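Local atomic coordinates of flavodoxin (Lactobacillus reuteri, PDB entry 5VEG), a protein that binds flavin mononucleotide and probably serves as a low-potential electron donor to redox enzymes, in association with a bacterial microcompartment for 1,2-propanediol utilization. Residues A[35-40]-A[46-51]. Numbering follows the deposited sequence.
Sequences VVYATM and EVANIV. With FMN (flavin mononucleotide), chain D.
Ala48 presses its methyl group against Val35 and Tyr37 where the first strand and first helix of the flavodoxin fold meet. Both belong to the beta-alpha-beta unit formed by strand 31-38, helix 43-56 and strand 60-66. Within it, helix segment 46-51 runs back almost antiparallel to strand segment 35-38, at 166°, with the two axes approaching to 8.3 Å. So small a side chain as alanine suits this short helix-to-strand distance: its one methyl touches two alternate strand residues that face the helix, with Val35 CG1 3.6 Å from Ala48 CB and Tyr37 CB 3.7 Å from the same carbon.

Val35 spans one helical turn with its two branches. CG1 lies anti to the backbone N (chi1 176°) and meets Ala48, while Val35 CG2 lies more loosely beside Val51 CG1, at 4.3 Å; beta-branching thus lets one short residue serve two helix positions. Tyr37 touches chiefly through its CB. Its ring passes Ala48 obliquely, Tyr37 CD2 being 4.0 Å from Ala48 CB, and a side chain this long also lies against Glu64 and Glu66 of strand 60-66. Val36, pointing away from this helix, packs on Val83 and Thr70.

Past the strand, the chain enters the phosphate-binding loop of the FMN site, which leads into helix 43-56. Thr39 turns OG1 anti to its own N and donates a hydrogen bond to FMN O2P, while Gly42 N also bonds to this hydroxyl, so the side chain ties loop to cofactor. Beside it, the Met40 backbone N holds a second phosphate oxygen, FMN O3P, at 2.8 Å with an N-H...O angle of 155°.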
loop_
_atom_site.group_PDB
_atom_site.type_symbol
_atom_site.label_atom_id
_atom_site.label_comp_id
_atom_site.label_asym_id
_atom_site.label_seq_id
_atom_site.Cartn_x
_atom_site.Cartn_y
_atom_site.Cartn_z
ATOM N N VAL A 35 -7.281 2.186 0.006
ATOM C CA VAL A 35 -5.905 2.454 0.428
ATOM C C VAL A 35 -5.875 2.472 1.946
ATOM O O VAL A 35 -6.541 3.303 2.577
ATOM C CB VAL A 35 -5.372 3.782 -0.140
ATOM C CG1 VAL A 35 -3.981 4.069 0.396
ATOM C CG2 VAL A 35 -5.357 3.748 -1.661
ATOM N N VAL A 36 -5.117 1.565 2.544
ATOM C CA VAL A 36 -4.903 1.620 3.982
ATOM C C VAL A 36 -3.476 2.080 4.243
ATOM O O VAL A 36 -2.552 1.791 3.475
ATOM C CB VAL A 36 -5.192 0.283 4.697
ATOM C CG1 VAL A 36 -6.673 -0.120 4.503
ATOM C CG2 VAL A 36 -4.263 -0.803 4.207
ATOM N N TYR A 37 -3.296 2.806 5.342
ATOM C CA TYR A 37 -1.966 3.269 5.716
ATOM C C TYR A 37 -1.709 2.960 7.179
ATOM O O TYR A 37 -2.638 2.856 7.991
ATOM C CB TYR A 37 -1.771 4.782 5.456
ATOM C CG TYR A 37 -2.726 5.675 6.233
ATOM C CD1 TYR A 37 -2.409 6.129 7.515
ATOM C CD2 TYR A 37 -3.946 6.059 5.680
ATOM C CE1 TYR A 37 -3.293 6.930 8.224
ATOM C CE2 TYR A 37 -4.825 6.859 6.377
ATOM C CZ TYR A 37 -4.499 7.286 7.642
ATOM O OH TYR A 37 -5.382 8.085 8.320
ATOM N N ALA A 38 -0.430 2.801 7.504
ATOM C CA ALA A 38 0.027 2.793 8.886
ATOM C C ALA A 38 1.024 3.925 9.045
ATOM O O ALA A 38 1.873 4.133 8.171
ATOM C CB ALA A 38 0.661 1.460 9.270
ATOM N N THR A 39 0.913 4.674 10.138
ATOM C CA THR A 39 1.779 5.837 10.237
ATOM C C THR A 39 1.914 6.266 11.690
ATOM O O THR A 39 1.040 6.003 12.523
ATOM C CB THR A 39 1.251 6.982 9.366
ATOM O OG1 THR A 39 2.209 8.045 9.346
ATOM C CG2 THR A 39 -0.093 7.501 9.886
ATOM N N MET A 40 3.031 6.930 11.976
ATOM C CA MET A 40 3.238 7.564 13.274
ATOM C C MET A 40 3.544 9.049 13.166
ATOM O O MET A 40 3.016 9.836 13.953
ATOM C CB MET A 40 4.349 6.845 14.040
ATOM C CG MET A 40 3.924 5.450 14.435
ATOM S SD MET A 40 4.877 4.751 15.786
ATOM C CE MET A 40 6.480 5.221 15.245
ATOM N N GLU A 46 0.808 10.620 4.225
ATOM C CA GLU A 46 1.082 11.455 3.059
ATOM C C GLU A 46 1.195 10.610 1.793
ATOM O O GLU A 46 0.609 10.953 0.757
ATOM C CB GLU A 46 2.366 12.264 3.295
ATOM C CG GLU A 46 2.589 13.417 2.354
ATOM C CD GLU A 46 3.780 14.288 2.782
ATOM O OE1 GLU A 46 4.281 14.115 3.920
ATOM O OE2 GLU A 46 4.211 15.149 1.986
ATOM N N VAL A 47 1.924 9.490 1.860
ATOM C CA VAL A 47 2.054 8.612 0.692
ATOM C C VAL A 47 0.685 8.092 0.267
ATOM O O VAL A 47 0.330 8.115 -0.917
ATOM C CB VAL A 47 3.018 7.453 0.989
ATOM C CG1 VAL A 47 2.970 6.383 -0.144
ATOM C CG2 VAL A 47 4.462 7.980 1.222
ATOM N N ALA A 48 -0.097 7.604 1.232
ATOM C CA ALA A 48 -1.450 7.142 0.924
ATOM C C ALA A 48 -2.292 8.259 0.299
ATOM O O ALA A 48 -3.021 8.025 -0.673
ATOM C CB ALA A 48 -2.105 6.596 2.195
ATOM N N ASN A 49 -2.195 9.480 0.838
ATOM C CA ASN A 49 -2.931 10.613 0.272
ATOM C C ASN A 49 -2.574 10.838 -1.191
ATOM O O ASN A 49 -3.452 11.086 -2.024
ATOM C CB ASN A 49 -2.642 11.893 1.065
ATOM C CG ASN A 49 -3.268 11.912 2.455
ATOM O OD1 ASN A 49 -4.092 11.064 2.814
ATOM N ND2 ASN A 49 -2.871 12.901 3.248
ATOM N N ILE A 50 -1.280 10.788 -1.521
ATOM C CA ILE A 50 -0.867 10.987 -2.906
ATOM C C ILE A 50 -1.431 9.890 -3.795
ATOM O O ILE A 50 -1.861 10.150 -4.922
ATOM C CB ILE A 50 0.669 11.059 -3.000
ATOM C CG1 ILE A 50 1.179 12.291 -2.234
ATOM C CG2 ILE A 50 1.119 11.070 -4.458
ATOM C CD1 ILE A 50 2.691 12.255 -1.882
ATOM N N VAL A 51 -1.437 8.647 -3.308
ATOM C CA VAL A 51 -1.960 7.547 -4.115
ATOM C C VAL A 51 -3.472 7.686 -4.290
ATOM O O VAL A 51 -4.004 7.485 -5.388
ATOM C CB VAL A 51 -1.571 6.193 -3.488
ATOM C CG1 VAL A 51 -2.225 5.046 -4.254
ATOM C CG2 VAL A 51 -0.014 6.020 -3.458
HETATM N N1 FMN D . 12.851 2.874 8.282
HETATM C C2 FMN D . 13.170 1.774 7.513
HETATM O O2 FMN D . 13.005 1.818 6.297
HETATM N N3 FMN D . 13.685 0.638 8.099
HETATM C C4 FMN D . 13.888 0.586 9.463
HETATM O O4 FMN D . 14.340 -0.441 9.957
HETATM C C4A FMN D . 13.575 1.693 10.254
HETATM N N5 FMN D . 13.768 1.669 11.624
HETATM C C5A FMN D . 13.436 2.792 12.372
HETATM C C6 FMN D . 13.623 2.803 13.759
HETATM C C7 FMN D . 13.290 3.938 14.508
HETATM C C7M FMN D . 13.489 3.958 15.999
HETATM C C8 FMN D . 12.783 5.067 13.874
HETATM C C8M FMN D . 12.431 6.286 14.682
HETATM C C9 FMN D . 12.599 5.067 12.494
HETATM C C9A FMN D . 12.915 3.927 11.756
HETATM N N10 FMN D . 12.715 3.942 10.394
HETATM C C10 FMN D . 13.056 2.836 9.646
HETATM C "C1'" FMN D . 12.214 5.194 9.737
HETATM C "C2'" FMN D . 10.716 5.336 9.507
HETATM O "O2'" FMN D . 10.270 4.230 8.766
HETATM C "C3'" FMN D . 10.585 6.582 8.650
HETATM O "O3'" FMN D . 10.918 7.748 9.380
HETATM C "C4'" FMN D . 9.195 6.751 8.071
HETATM O "O4'" FMN D . 9.209 7.868 7.219
HETATM C "C5'" FMN D . 8.184 7.014 9.174
HETATM O "O5'" FMN D . 6.910 6.967 8.567
HETATM P P FMN D . 5.626 7.610 9.297
HETATM O O1P FMN D . 5.842 9.104 9.391
HETATM O O2P FMN D . 4.431 7.318 8.405
HETATM O O3P FMN D . 5.478 7.052 10.681
#